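Local coordinates for protein BtGH115A (Bacteroides thetaiotaomicron, PDB 5BY3) that acts as a family GH115 4-O-methyl-alpha-glucuronidase with specificity for decorated arabinogalactans, at residues Q156-V160 / E161-I165; Y329-D333 / V334-P338; E346-D349 / I350-G354; T378-E381 / R382-G386; Y415-M418 / K419-Y422. All blocks are in the same frame, centred on the assembly; numbering follows the deposited sequence.

Overall arrangement
All five contacts are local turns or helix segments within the glycosyl hydrolase family 115 range, arranged round its eight-stranded parallel sheet. Contact 1 leads into strand 162-166, while contacts 2 to 5 lie on connections between the later strands. Three pairs touch. Ser159 O of contact 1 lies 3.4 Å from Tyr422 CE1 of contact 5, with centres about 15 Å apart. Contacts 3 and 4, centres about 17 Å apart, share a probable, very short hydrogen bond, Tyr351 OH to Glu381 OE2 at 2.4 Å. Thr335 CB of contact 2 packs 3.6 Å from Lys385 NZ of contact 4. The nickel bound at Leu404 and Asp436 involves no residue of the five contacts.

Contact 1. Residues Q156-V160 / E161-I165; sequences QSPSV and EYRGI
The carbonyl oxygen of Val160 receives a hydrogen bond from Arg163 NH1 at 3.0 Å, three residues further along the chain. The bond is bent, with an N-H...O angle of 131°, and the oxygen lies well out of the guanidinium plane, so the arginine reaches it obliquely. Arg163 comes back over the turn because CG sits between the backbone N and the carbonyl carbon (chi1 47°), and a bend at chi2 then brings CD to 3.3 Å from the same Val160 O. Pro158 CB lies over one guanidinium face, 3.8 Å from Arg163 NH1, the two side chains crossing at about a right angle. Further round the turn, Val160 CG1 packs 3.4 Å from Tyr162 O. Arg163 NH1 also bonds to Gln94 OE1, its stronger partner, and Gln94 NE2 in turn holds Glu161 O. With a leucine in place of Arg163, Val160 O would probably lose its hydrogen bond across the turn and Gln94 OE1 its cationic partner. The chemistry implies that a buried guanidinium, probably charged, shares its N-H groups between a backbone and a side-chain oxygen and so ties the loop after strand 155-156 to the start of strand 162-166.

Contact 2. Residues Y329-D333 / V334-P338; sequences YVNKD and VTQVP
Asp333 OD1 is gripped twice by Thr335, by the hydroxyl OG1 at 2.8 Å and by the backbone N at 3.2 Å. Both donors arrive from the same face of the carboxylate, well above its plane, so they pull on the oxygen together rather than from opposing sides. The carboxylate reaches them with CG anti to the backbone N (chi1 -170°). Behind it the backbone of Asp333 makes a weaker link, Gln336 N to Asp333 O at 3.3 Å. The next layer is van der Waals packing: the Asn331 amide lies against the aliphatic part of Gln336, ND2 coming to 3.5 Å from Gln336 CB, and Val337 CG2 lies 3.7 Å from Asn331 CB. Val330 CG1 adds a looser, apolar contact with Val337 CG2, at 4.2 Å. What places Asp333 is Asn331, whose OD1 accepts from Asp333 N at 3.0 Å with an N-H...O angle of 139°; this bond fixes the backbone just before the aspartate that Thr335 holds. On the inner side Val334 and Val337 both pack on Leu326 of helix 308-329, and Val337 also meets Tyr290, while Asp333 and Gln336 face outward. The Asn331 bond to the N two residues on defines an Asx turn, here in the loop that carries the chain from helix 308-329 to strand 339-341 of the parallel barrel sheet.

Contact 3. Residues E346-D349 / I350-G354; sequences EVLD and IYHAG
His352 climbs alongside Leu348, one helical turn earlier. Its CB lies 3.6 Å from Leu348 O and almost as near to Asp349 O, resting on the carbonyls of the preceding turn. CG and ND1 continue past Leu348 O, which approaches the ring obliquely. At CE1 the partner changes from backbone to side chain: Leu348 CD1 is 3.9 Å away, and the two side chains point the same way. CG anti to the carbonyl carbon (chi1 -75°) is what sends the imidazole along the leucine, whose own CG is anti to its backbone N. Beyond this pair the His352 ring meets His375, the planes at about 60°, and Leu348 touches His375 as well. In the backbone, His352 N bonds to Leu348 O at 3.0 Å with a nearly straight angle of 173°, and Tyr351 N bonds to Val347 O at 2.9 Å. On the buried side of the same turn, Ile350 CG2 comes to 3.2 Å from Val347 O and to 3.8 Å from Val347 CB, and Ile350 then packs on Val308, Lys312 and Leu315 of helix 308-329. These bonds from each N to the O four residues back are those of an alpha-helix, the short helix 347-352 that links strands 339-341 and 362-366 in a beta-alpha-beta unit of the barrel.

Contact 4. Residues T378-E381 / R382-G386; sequences TAEE and RARKG
Arg382, Glu381 and Arg384 carry this turn. Arg382 N donates to Thr378 O at 2.8 Å, an almost straight bond (167°) that closes the first turn of the helix, and Arg382 CB rests 3.6 Å from the same oxygen. With CG anti to the backbone N (chi1 -176°) and the chain extended as far as NE, its guanidinium leads away, where NH1 has a weak bond to Asp423 O. Glu381 turns back instead. Its OE1 accepts from Thr378 N at 2.7 Å, met nearly along the C-O axis, and more weakly from Thr378 OG1; a side chain at the third helical position that receives the N-cap amide is one half of a capping box. His375 NE2 also bonds to OE1, while OE2 is hydrogen-bonded to Tyr351 OH. Arg384 leaves the helix end by folding its aliphatic part over a carbonyl: CB is 3.3 Å and CD 3.6 Å from Glu381 O. A bend at chi3 then carries the guanidinium to Val361 O and Val357 O. Were Arg384 an alanine, those two carbonyls would probably lose the arginine's hydrogen bonds and the helix end be less firmly tied to the chain before strand 362-366. Helix 379-383 connects strand 362-366 to strand 388-393; Glu381 packs on Leu363 and Trp365, Arg384 on Leu363, and Tyr351 brings in helix 347-352.

Contact 5. Residues Y415-M418 / K419-Y422; sequences YQQM and KQAY
Ala421 CB sits tightly against the turn before it, 3.4 Å from Met418 O and 3.6 Å from Gln417 O, and both Ala421 and Met418, present as selenomethionine, are buried. The chain of Met418, bent at chi2 and chi3, runs from the helix to the sheet side, onto Val390 and Tyr392 of strand 388-393, Trp430 of strand 429-433 and Phe447 and Met450 of helix 441-452. Along the flank, Lys419 CB stands over one face of the Tyr415 ring, 4.2 Å from its centroid and 17° off the normal, a CH-pi contact. CG of both residues is anti to the backbone N (chi1 180° and 165°), which lays the chains side by side, Lys419 CD 3.5 Å from Tyr415 OH, and their ends converge on Ser458 OG, which bonds to Tyr415 OH and Lys419 NZ. Helix 411-423 joins strands 388-393 and 429-433 in a beta-alpha-beta unit of the TIM barrel; Lys419 N bonds to Tyr415 O at 2.8 Å. The ends of Gln416 and Gln420 are looser: beyond CB neither has a partner across the turn within 4.2 Å, and they touch instead the loop residues Leu697 and Val702.

Contact 1. Residues Q156-V160 / E161-I165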
loop_
_atom_site.group_PDB
_atom_site.type_symbol
_atom_site.label_atom_id
_atom_site.label_comp_id
_atom_site.label_asym_id
_atom_site.label_seq_id
_atom_site.Cartn_x
_atom_site.Cartn_y
_atom_site.Cartn_z
ATOM N N GLN A 156 11.603 21.198 3.820
ATOM C CA GLN A 156 10.680 20.133 3.359
ATOM C C GLN A 156 9.211 20.430 3.649
ATOM O O GLN A 156 8.917 21.189 4.565
ATOM C CB GLN A 156 11.077 18.759 3.938
ATOM C CG GLN A 156 12.134 17.987 3.148
ATOM C CD GLN A 156 12.604 16.718 3.848
ATOM O OE1 GLN A 156 13.795 16.546 4.100
ATOM N NE2 GLN A 156 11.673 15.832 4.171
ATOM N N SER A 157 8.317 19.798 2.877
ATOM C CA SER A 157 6.857 19.927 2.954
ATOM C C SER A 157 6.227 18.748 2.201
ATOM O O SER A 157 6.801 18.279 1.210
ATOM C CB SER A 157 6.391 21.236 2.290
ATOM O OG SER A 157 7.026 21.434 1.031
ATOM N N PRO A 158 5.033 18.292 2.627
ATOM C CA PRO A 158 4.414 17.121 1.988
ATOM C C PRO A 158 3.733 17.386 0.628
ATOM O O PRO A 158 3.031 18.411 0.454
ATOM C CB PRO A 158 3.373 16.662 3.038
ATOM C CG PRO A 158 3.013 17.917 3.730
ATOM C CD PRO A 158 4.289 18.705 3.832
ATOM N N SER A 159 3.930 16.448 -0.305
ATOM C CA SER A 159 3.173 16.365 -1.546
ATOM C C SER A 159 1.684 16.044 -1.270
ATOM O O SER A 159 0.797 16.603 -1.906
ATOM C CB SER A 159 3.755 15.283 -2.434
ATOM O OG SER A 159 4.977 15.677 -3.038
ATOM N N VAL A 160 1.412 15.156 -0.311
ATOM C CA VAL A 160 0.027 14.778 0.035
ATOM C C VAL A 160 -0.291 15.239 1.455
ATOM O O VAL A 160 0.554 15.091 2.374
ATOM C CB VAL A 160 -0.227 13.271 -0.232
ATOM C CG1 VAL A 160 -1.623 12.805 0.218
ATOM C CG2 VAL A 160 -0.017 12.966 -1.722
ATOM N N GLU A 161 -1.479 15.836 1.623
ATOM C CA GLU A 161 -1.829 16.527 2.887
ATOM C C GLU A 161 -2.153 15.571 4.057
ATOM O O GLU A 161 -1.698 15.796 5.199
ATOM C CB GLU A 161 -2.941 17.589 2.704
ATOM C CG GLU A 161 -2.839 18.690 3.761
ATOM C CD GLU A 161 -4.011 19.668 3.861
ATOM O OE1 GLU A 161 -4.963 19.599 3.061
ATOM O OE2 GLU A 161 -3.966 20.533 4.770
ATOM N N TYR A 162 -2.908 14.516 3.760
ATOM C CA TYR A 162 -3.168 13.474 4.742
ATOM C C TYR A 162 -2.688 12.112 4.231
ATOM O O TYR A 162 -3.061 11.671 3.128
ATOM C CB TYR A 162 -4.651 13.418 5.101
ATOM C CG TYR A 162 -5.074 14.628 5.872
ATOM C CD1 TYR A 162 -4.917 14.674 7.258
ATOM C CD2 TYR A 162 -5.582 15.760 5.221
ATOM C CE1 TYR A 162 -5.301 15.793 7.988
ATOM C CE2 TYR A 162 -5.957 16.887 5.937
ATOM C CZ TYR A 162 -5.820 16.885 7.319
ATOM O OH TYR A 162 -6.187 17.975 8.038
ATOM N N ARG A 163 -1.851 11.446 5.032
ATOM C CA ARG A 163 -1.322 10.164 4.594
ATOM C C ARG A 163 -1.256 9.220 5.748
ATOM O O ARG A 163 -0.888 9.560 6.868
ATOM C CB ARG A 163 0.007 10.324 3.845
ATOM C CG ARG A 163 0.958 11.225 4.561
ATOM C CD ARG A 163 1.718 12.289 3.766
ATOM N NE ARG A 163 2.486 12.883 4.868
ATOM C CZ ARG A 163 2.095 13.931 5.603
ATOM N NH1 ARG A 163 0.997 14.640 5.277
ATOM N NH2 ARG A 163 2.840 14.312 6.633
ATOM N N GLY A 164 -1.661 8.010 5.489
ATOM C CA GLY A 164 -1.827 7.150 6.622
ATOM C C GLY A 164 -2.070 5.751 6.210
ATOM O O GLY A 164 -2.083 5.430 5.011
ATOM N N ILE A 165 -2.285 4.929 7.235
ATOM C CA ILE A 165 -2.514 3.520 7.058
ATOM C C ILE A 165 -3.798 3.105 7.732
ATOM O O ILE A 165 -4.280 3.758 8.654
ATOM C CB ILE A 165 -1.324 2.689 7.637
ATOM C CG1 ILE A 165 -1.334 2.689 9.188
ATOM C CG2 ILE A 165 0.012 3.139 7.004
ATOM C CD1 ILE A 165 -0.340 1.739 9.840
#

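Contact 2. Residues Y329-D333 / V334-P338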
loop_
_atom_site.group_PDB
_atom_site.type_symbol
_atom_site.label_atom_id
_atom_site.label_comp_id
_atom_site.label_asym_id
_atom_site.label_seq_id
_atom_site.Cartn_x
_atom_site.Cartn_y
_atom_site.Cartn_z
ATOM N N TYR A 329 -21.102 20.301 18.032
ATOM C CA TYR A 329 -20.008 19.985 18.995
ATOM C C TYR A 329 -18.556 20.255 18.559
ATOM O O TYR A 329 -17.646 20.263 19.413
ATOM C CB TYR A 329 -20.092 18.554 19.559
ATOM C CG TYR A 329 -21.424 18.182 20.105
ATOM C CD1 TYR A 329 -21.752 18.435 21.442
ATOM C CD2 TYR A 329 -22.379 17.576 19.287
ATOM C CE1 TYR A 329 -23.008 18.100 21.950
ATOM C CE2 TYR A 329 -23.631 17.235 19.784
ATOM C CZ TYR A 329 -23.943 17.499 21.112
ATOM O OH TYR A 329 -25.188 17.150 21.585
ATOM N N VAL A 330 -18.307 20.438 17.260
ATOM C CA VAL A 330 -16.904 20.567 16.820
ATOM C C VAL A 330 -16.590 21.995 16.389
ATOM O O VAL A 330 -15.662 22.607 16.929
ATOM C CB VAL A 330 -16.434 19.506 15.755
ATOM C CG1 VAL A 330 -14.919 19.559 15.547
ATOM C CG2 VAL A 330 -16.823 18.079 16.143
ATOM N N ASN A 331 -17.353 22.535 15.441
ATOM C CA ASN A 331 -17.045 23.859 14.906
ATOM C C ASN A 331 -18.252 24.464 14.223
ATOM O O ASN A 331 -18.850 23.835 13.349
ATOM C CB ASN A 331 -15.863 23.760 13.933
ATOM C CG ASN A 331 -15.222 25.098 13.632
ATOM O OD1 ASN A 331 -15.907 26.086 13.321
ATOM N ND2 ASN A 331 -13.886 25.124 13.666
ATOM N N LYS A 332 -18.597 25.689 14.608
ATOM C CA LYS A 332 -19.792 26.335 14.084
ATOM C C LYS A 332 -19.755 26.522 12.551
ATOM O O LYS A 332 -20.796 26.454 11.900
ATOM C CB LYS A 332 -20.093 27.632 14.843
ATOM C CG LYS A 332 -21.542 28.117 14.708
ATOM C CD LYS A 332 -22.597 27.087 15.144
ATOM C CE LYS A 332 -23.992 27.440 14.623
ATOM N NZ LYS A 332 -24.905 26.262 14.535
ATOM N N ASP A 333 -18.562 26.733 11.987
ATOM C CA ASP A 333 -18.352 26.609 10.535
ATOM C C ASP A 333 -17.840 25.195 10.255
ATOM O O ASP A 333 -16.759 24.819 10.752
ATOM C CB ASP A 333 -17.351 27.658 10.005
ATOM C CG ASP A 333 -17.285 27.714 8.454
ATOM O OD1 ASP A 333 -17.841 26.835 7.740
ATOM O OD2 ASP A 333 -16.650 28.654 7.929
ATOM N N VAL A 334 -18.606 24.417 9.482
ATOM C CA VAL A 334 -18.253 22.988 9.260
ATOM C C VAL A 334 -17.170 22.783 8.211
ATOM O O VAL A 334 -16.478 21.768 8.246
ATOM C CB VAL A 334 -19.446 21.994 9.032
ATOM C CG1 VAL A 334 -20.071 21.606 10.351
ATOM C CG2 VAL A 334 -20.463 22.483 8.004
ATOM N N THR A 335 -17.022 23.761 7.317
ATOM C CA THR A 335 -15.932 23.802 6.337
ATOM C C THR A 335 -14.546 23.911 7.023
ATOM O O THR A 335 -13.514 23.790 6.359
ATOM C CB THR A 335 -16.129 24.941 5.293
ATOM O OG1 THR A 335 -15.869 26.213 5.899
ATOM C CG2 THR A 335 -17.553 24.956 4.733
ATOM N N GLN A 336 -14.543 24.125 8.343
ATOM C CA GLN A 336 -13.327 24.079 9.176
ATOM C C GLN A 336 -13.167 22.701 9.864
ATOM O O GLN A 336 -12.209 22.480 10.619
ATOM C CB GLN A 336 -13.248 25.256 10.213
ATOM C CG GLN A 336 -13.486 26.718 9.731
ATOM C CD GLN A 336 -12.691 27.167 8.475
ATOM O OE1 GLN A 336 -13.242 27.222 7.370
ATOM N NE2 GLN A 336 -11.407 27.502 8.646
ATOM N N VAL A 337 -14.102 21.780 9.616
ATOM C CA VAL A 337 -14.013 20.402 10.147
ATOM C C VAL A 337 -13.600 19.503 8.992
ATOM O O VAL A 337 -14.272 19.506 7.954
ATOM C CB VAL A 337 -15.349 19.874 10.701
ATOM C CG1 VAL A 337 -15.143 18.543 11.396
ATOM C CG2 VAL A 337 -15.980 20.855 11.678
ATOM N N PRO A 338 -12.493 18.736 9.149
ATOM C CA PRO A 338 -12.100 17.888 8.007
ATOM C C PRO A 338 -13.008 16.634 7.816
ATOM O O PRO A 338 -13.337 15.910 8.765
ATOM C CB PRO A 338 -10.634 17.546 8.305
ATOM C CG PRO A 338 -10.502 17.666 9.776
ATOM C CD PRO A 338 -11.496 18.695 10.239
#

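Contact 3. Residues E346-D349 / I350-G354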
loop_
_atom_site.group_PDB
_atom_site.type_symbol
_atom_site.label_atom_id
_atom_site.label_comp_id
_atom_site.label_asym_id
_atom_site.label_seq_id
_atom_site.Cartn_x
_atom_site.Cartn_y
_atom_site.Cartn_z
ATOM N N GLU A 346 -20.093 -0.618 -3.748
ATOM C CA GLU A 346 -21.397 -0.235 -4.367
ATOM C C GLU A 346 -21.741 1.257 -4.201
ATOM O O GLU A 346 -22.667 1.761 -4.859
ATOM C CB GLU A 346 -22.554 -1.096 -3.827
ATOM C CG GLU A 346 -23.171 -0.618 -2.489
ATOM C CD GLU A 346 -22.210 -0.710 -1.285
ATOM O OE1 GLU A 346 -21.350 -1.627 -1.245
ATOM O OE2 GLU A 346 -22.318 0.113 -0.343
ATOM N N VAL A 347 -21.021 1.935 -3.299
ATOM C CA VAL A 347 -21.246 3.355 -3.048
ATOM C C VAL A 347 -20.739 4.254 -4.195
ATOM O O VAL A 347 -21.284 5.347 -4.410
ATOM C CB VAL A 347 -20.947 3.810 -1.560
ATOM C CG1 VAL A 347 -19.768 3.091 -0.931
ATOM C CG2 VAL A 347 -20.811 5.323 -1.393
ATOM N N LEU A 348 -19.758 3.768 -4.967
ATOM C CA LEU A 348 -19.317 4.439 -6.198
ATOM C C LEU A 348 -20.519 4.631 -7.145
ATOM O O LEU A 348 -20.686 5.746 -7.692
ATOM C CB LEU A 348 -18.136 3.692 -6.868
ATOM C CG LEU A 348 -17.481 4.175 -8.191
ATOM C CD1 LEU A 348 -16.491 5.313 -8.004
ATOM C CD2 LEU A 348 -16.849 3.021 -8.977
ATOM N N ASP A 349 -21.346 3.574 -7.302
ATOM C CA ASP A 349 -22.632 3.630 -8.067
ATOM C C ASP A 349 -23.588 4.700 -7.528
ATOM O O ASP A 349 -24.132 5.494 -8.296
ATOM C CB ASP A 349 -23.399 2.280 -8.105
ATOM C CG ASP A 349 -22.613 1.141 -8.755
ATOM O OD1 ASP A 349 -21.845 1.366 -9.716
ATOM O OD2 ASP A 349 -22.797 -0.011 -8.294
ATOM N N ILE A 350 -23.794 4.711 -6.220
ATOM C CA ILE A 350 -24.701 5.680 -5.634
ATOM C C ILE A 350 -24.202 7.153 -5.738
ATOM O O ILE A 350 -25.012 8.076 -5.963
ATOM C CB ILE A 350 -25.299 5.198 -4.278
ATOM C CG1 ILE A 350 -26.177 6.259 -3.649
ATOM C CG2 ILE A 350 -24.261 4.713 -3.278
ATOM C CD1 ILE A 350 -27.420 6.525 -4.449
ATOM N N TYR A 351 -22.881 7.363 -5.681
ATOM C CA TYR A 351 -22.294 8.671 -6.066
ATOM C C TYR A 351 -22.667 9.065 -7.515
ATOM O O TYR A 351 -23.373 10.063 -7.704
ATOM C CB TYR A 351 -20.781 8.707 -5.844
ATOM C CG TYR A 351 -20.108 9.927 -6.439
ATOM C CD1 TYR A 351 -20.088 11.153 -5.746
ATOM C CD2 TYR A 351 -19.496 9.861 -7.708
ATOM C CE1 TYR A 351 -19.474 12.263 -6.295
ATOM C CE2 TYR A 351 -18.878 10.974 -8.267
ATOM C CZ TYR A 351 -18.866 12.176 -7.554
ATOM O OH TYR A 351 -18.249 13.298 -8.110
ATOM N N HIS A 352 -22.245 8.239 -8.490
ATOM C CA HIS A 352 -22.553 8.366 -9.948
ATOM C C HIS A 352 -24.024 8.486 -10.368
ATOM O O HIS A 352 -24.312 8.787 -11.514
ATOM C CB HIS A 352 -21.910 7.231 -10.764
ATOM C CG HIS A 352 -20.433 7.393 -10.960
ATOM N ND1 HIS A 352 -19.566 6.317 -11.014
ATOM C CD2 HIS A 352 -19.663 8.506 -11.083
ATOM C CE1 HIS A 352 -18.329 6.762 -11.169
ATOM N NE2 HIS A 352 -18.362 8.085 -11.209
ATOM N N ALA A 353 -24.953 8.265 -9.452
ATOM C CA ALA A 353 -26.366 8.455 -9.762
ATOM C C ALA A 353 -26.783 9.918 -9.474
ATOM O O ALA A 353 -27.955 10.206 -9.153
ATOM C CB ALA A 353 -27.178 7.465 -8.955
ATOM N N GLY A 354 -25.793 10.821 -9.580
ATOM C CA GLY A 354 -25.902 12.242 -9.251
ATOM C C GLY A 354 -26.159 12.619 -7.793
ATOM O O GLY A 354 -27.070 13.400 -7.502
#

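Contact 4. Residues T378-E381 / R382-G386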
loop_
_atom_site.group_PDB
_atom_site.type_symbol
_atom_site.label_atom_id
_atom_site.label_comp_id
_atom_site.label_asym_id
_atom_site.label_seq_id
_atom_site.Cartn_x
_atom_site.Cartn_y
_atom_site.Cartn_z
ATOM N N THR A 378 -12.808 13.814 -12.364
ATOM C CA THR A 378 -13.153 14.686 -13.495
ATOM C C THR A 378 -12.777 16.114 -13.100
ATOM O O THR A 378 -12.743 16.431 -11.892
ATOM C CB THR A 378 -14.646 14.645 -13.872
ATOM O OG1 THR A 378 -15.418 15.280 -12.844
ATOM C CG2 THR A 378 -15.148 13.197 -14.133
ATOM N N ALA A 379 -12.494 16.947 -14.111
ATOM C CA ALA A 379 -12.054 18.352 -13.952
ATOM C C ALA A 379 -12.900 19.078 -12.933
ATOM O O ALA A 379 -12.389 19.869 -12.132
ATOM C CB ALA A 379 -12.087 19.075 -15.288
ATOM N N GLU A 380 -14.184 18.744 -12.934
ATOM C CA GLU A 380 -15.136 19.238 -11.938
ATOM C C GLU A 380 -14.704 18.834 -10.506
ATOM O O GLU A 380 -14.387 19.718 -9.684
ATOM C CB GLU A 380 -16.592 18.813 -12.325
ATOM C CG GLU A 380 -17.730 19.052 -11.314
ATOM C CD GLU A 380 -17.627 20.350 -10.503
ATOM O OE1 GLU A 380 -17.310 21.427 -11.067
ATOM O OE2 GLU A 380 -17.860 20.292 -9.272
ATOM N N GLU A 381 -14.651 17.514 -10.260
ATOM C CA GLU A 381 -14.320 16.906 -8.958
ATOM C C GLU A 381 -12.983 17.387 -8.481
ATOM O O GLU A 381 -12.795 17.655 -7.305
ATOM C CB GLU A 381 -14.322 15.372 -9.044
ATOM C CG GLU A 381 -15.704 14.732 -9.165
ATOM C CD GLU A 381 -15.695 13.375 -9.882
ATOM O OE1 GLU A 381 -14.784 13.087 -10.679
ATOM O OE2 GLU A 381 -16.631 12.574 -9.678
ATOM N N ARG A 382 -12.062 17.534 -9.417
ATOM C CA ARG A 382 -10.762 18.072 -9.106
ATOM C C ARG A 382 -10.766 19.515 -8.540
ATOM O O ARG A 382 -10.030 19.806 -7.587
ATOM C CB ARG A 382 -9.881 17.949 -10.337
ATOM C CG ARG A 382 -8.464 18.403 -10.115
ATOM C CD ARG A 382 -7.604 17.982 -11.281
ATOM N NE ARG A 382 -6.238 18.312 -10.913
ATOM C CZ ARG A 382 -5.155 17.989 -11.603
ATOM N NH1 ARG A 382 -5.241 17.305 -12.742
ATOM N NH2 ARG A 382 -3.975 18.362 -11.133
ATOM N N ALA A 383 -11.598 20.396 -9.114
ATOM C CA ALA A 383 -11.701 21.800 -8.687
ATOM C C ALA A 383 -12.431 21.990 -7.322
ATOM O O ALA A 383 -12.327 23.055 -6.700
ATOM C CB ALA A 383 -12.340 22.640 -9.799
ATOM N N ARG A 384 -13.150 20.966 -6.849
ATOM C CA ARG A 384 -13.725 20.991 -5.481
ATOM C C ARG A 384 -12.717 21.398 -4.379
ATOM O O ARG A 384 -11.572 20.920 -4.345
ATOM C CB ARG A 384 -14.321 19.639 -5.100
ATOM C CG ARG A 384 -15.480 19.179 -5.966
ATOM C CD ARG A 384 -15.940 17.781 -5.607
ATOM N NE ARG A 384 -16.194 17.596 -4.173
ATOM C CZ ARG A 384 -17.386 17.375 -3.628
ATOM N NH1 ARG A 384 -18.481 17.331 -4.390
ATOM N NH2 ARG A 384 -17.484 17.218 -2.309
ATOM N N LYS A 385 -13.180 22.266 -3.489
ATOM C CA LYS A 385 -12.396 22.812 -2.393
ATOM C C LYS A 385 -11.888 21.706 -1.433
ATOM O O LYS A 385 -10.805 21.830 -0.875
ATOM C CB LYS A 385 -13.221 23.902 -1.661
ATOM C CG LYS A 385 -12.660 24.455 -0.351
ATOM C CD LYS A 385 -13.797 24.859 0.601
ATOM C CE LYS A 385 -13.321 25.326 1.993
ATOM N NZ LYS A 385 -14.210 26.378 2.587
ATOM N N GLY A 386 -12.662 20.635 -1.264
ATOM C CA GLY A 386 -12.287 19.503 -0.400
ATOM C C GLY A 386 -11.210 18.532 -0.918
ATOM O O GLY A 386 -10.764 17.620 -0.177
#

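Contact 5. Residues Y415-M418 / K419-Y422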
loop_
_atom_site.group_PDB
_atom_site.type_symbol
_atom_site.label_atom_id
_atom_site.label_comp_id
_atom_site.label_asym_id
_atom_site.label_seq_id
_atom_site.Cartn_x
_atom_site.Cartn_y
_atom_site.Cartn_z
ATOM N N TYR A 415 3.891 2.272 -7.791
ATOM C CA TYR A 415 4.418 3.490 -8.392
ATOM C C TYR A 415 3.527 4.037 -9.491
ATOM O O TYR A 415 3.072 5.187 -9.377
ATOM C CB TYR A 415 5.807 3.328 -8.970
ATOM C CG TYR A 415 6.289 4.626 -9.581
ATOM C CD1 TYR A 415 6.550 5.722 -8.775
ATOM C CD2 TYR A 415 6.435 4.781 -10.974
ATOM C CE1 TYR A 415 6.937 6.947 -9.315
ATOM C CE2 TYR A 415 6.862 6.004 -11.538
ATOM C CZ TYR A 415 7.108 7.078 -10.688
ATOM O OH TYR A 415 7.531 8.293 -11.168
ATOM N N GLN A 416 3.274 3.233 -10.540
ATOM C CA GLN A 416 2.591 3.780 -11.696
ATOM C C GLN A 416 1.143 4.210 -11.436
ATOM O O GLN A 416 0.677 5.177 -12.039
ATOM C CB GLN A 416 2.760 2.932 -12.958
ATOM C CG GLN A 416 1.647 1.945 -13.288
ATOM C CD GLN A 416 0.413 2.518 -13.990
ATOM O OE1 GLN A 416 0.470 3.409 -14.843
ATOM N NE2 GLN A 416 -0.718 1.962 -13.639
ATOM N N GLN A 417 0.449 3.500 -10.561
ATOM C CA GLN A 417 -0.895 3.846 -10.225
ATOM C C GLN A 417 -0.941 5.114 -9.392
ATOM O O GLN A 417 -1.781 5.980 -9.654
ATOM C CB GLN A 417 -1.613 2.693 -9.526
ATOM C CG GLN A 417 -2.099 1.584 -10.473
ATOM C CD GLN A 417 -3.217 2.067 -11.399
ATOM O OE1 GLN A 417 -3.078 2.045 -12.637
ATOM N NE2 GLN A 417 -4.333 2.532 -10.795
HETATM N N MSE A 418 -0.026 5.235 -8.431
HETATM C CA MSE A 418 -0.084 6.315 -7.442
HETATM C C MSE A 418 0.481 7.592 -8.012
HETATM O O MSE A 418 0.009 8.673 -7.673
HETATM C CB MSE A 418 0.605 6.005 -6.095
HETATM C CG MSE A 418 -0.037 4.869 -5.332
HETATM SE SE MSE A 418 -1.949 5.131 -4.975
HETATM C CE MSE A 418 -1.768 6.764 -3.884
ATOM N N LYS A 419 1.501 7.478 -8.849
ATOM C CA LYS A 419 1.990 8.608 -9.646
ATOM C C LYS A 419 0.835 9.149 -10.506
ATOM O O LYS A 419 0.548 10.353 -10.472
ATOM C CB LYS A 419 3.190 8.191 -10.504
ATOM C CG LYS A 419 3.584 9.134 -11.619
ATOM C CD LYS A 419 4.566 10.203 -11.160
ATOM C CE LYS A 419 4.916 11.154 -12.301
ATOM N NZ LYS A 419 5.712 12.300 -11.779
ATOM N N GLN A 420 0.153 8.262 -11.222
ATOM C CA GLN A 420 -1.002 8.678 -11.989
ATOM C C GLN A 420 -2.045 9.356 -11.109
ATOM O O GLN A 420 -2.556 10.407 -11.484
ATOM C CB GLN A 420 -1.600 7.549 -12.825
ATOM C CG GLN A 420 -2.573 8.048 -13.899
ATOM C CD GLN A 420 -2.840 7.016 -14.975
ATOM O OE1 GLN A 420 -3.339 5.928 -14.692
ATOM N NE2 GLN A 420 -2.517 7.353 -16.217
ATOM N N ALA A 421 -2.317 8.794 -9.934
ATOM C CA ALA A 421 -3.263 9.393 -8.992
ATOM C C ALA A 421 -2.909 10.845 -8.621
ATOM O O ALA A 421 -3.781 11.733 -8.664
ATOM C CB ALA A 421 -3.396 8.531 -7.741
ATOM N N TYR A 422 -1.642 11.104 -8.278
ATOM C CA TYR A 422 -1.255 12.469 -7.969
ATOM C C TYR A 422 -1.410 13.396 -9.183
ATOM O O TYR A 422 -1.986 14.496 -9.072
ATOM C CB TYR A 422 0.136 12.530 -7.387
ATOM C CG TYR A 422 0.565 13.908 -6.890
ATOM C CD1 TYR A 422 0.367 14.284 -5.559
ATOM C CD2 TYR A 422 1.197 14.829 -7.755
ATOM C CE1 TYR A 422 0.775 15.540 -5.097
ATOM C CE2 TYR A 422 1.622 16.072 -7.302
ATOM C CZ TYR A 422 1.405 16.423 -5.983
ATOM O OH TYR A 422 1.822 17.647 -5.547
#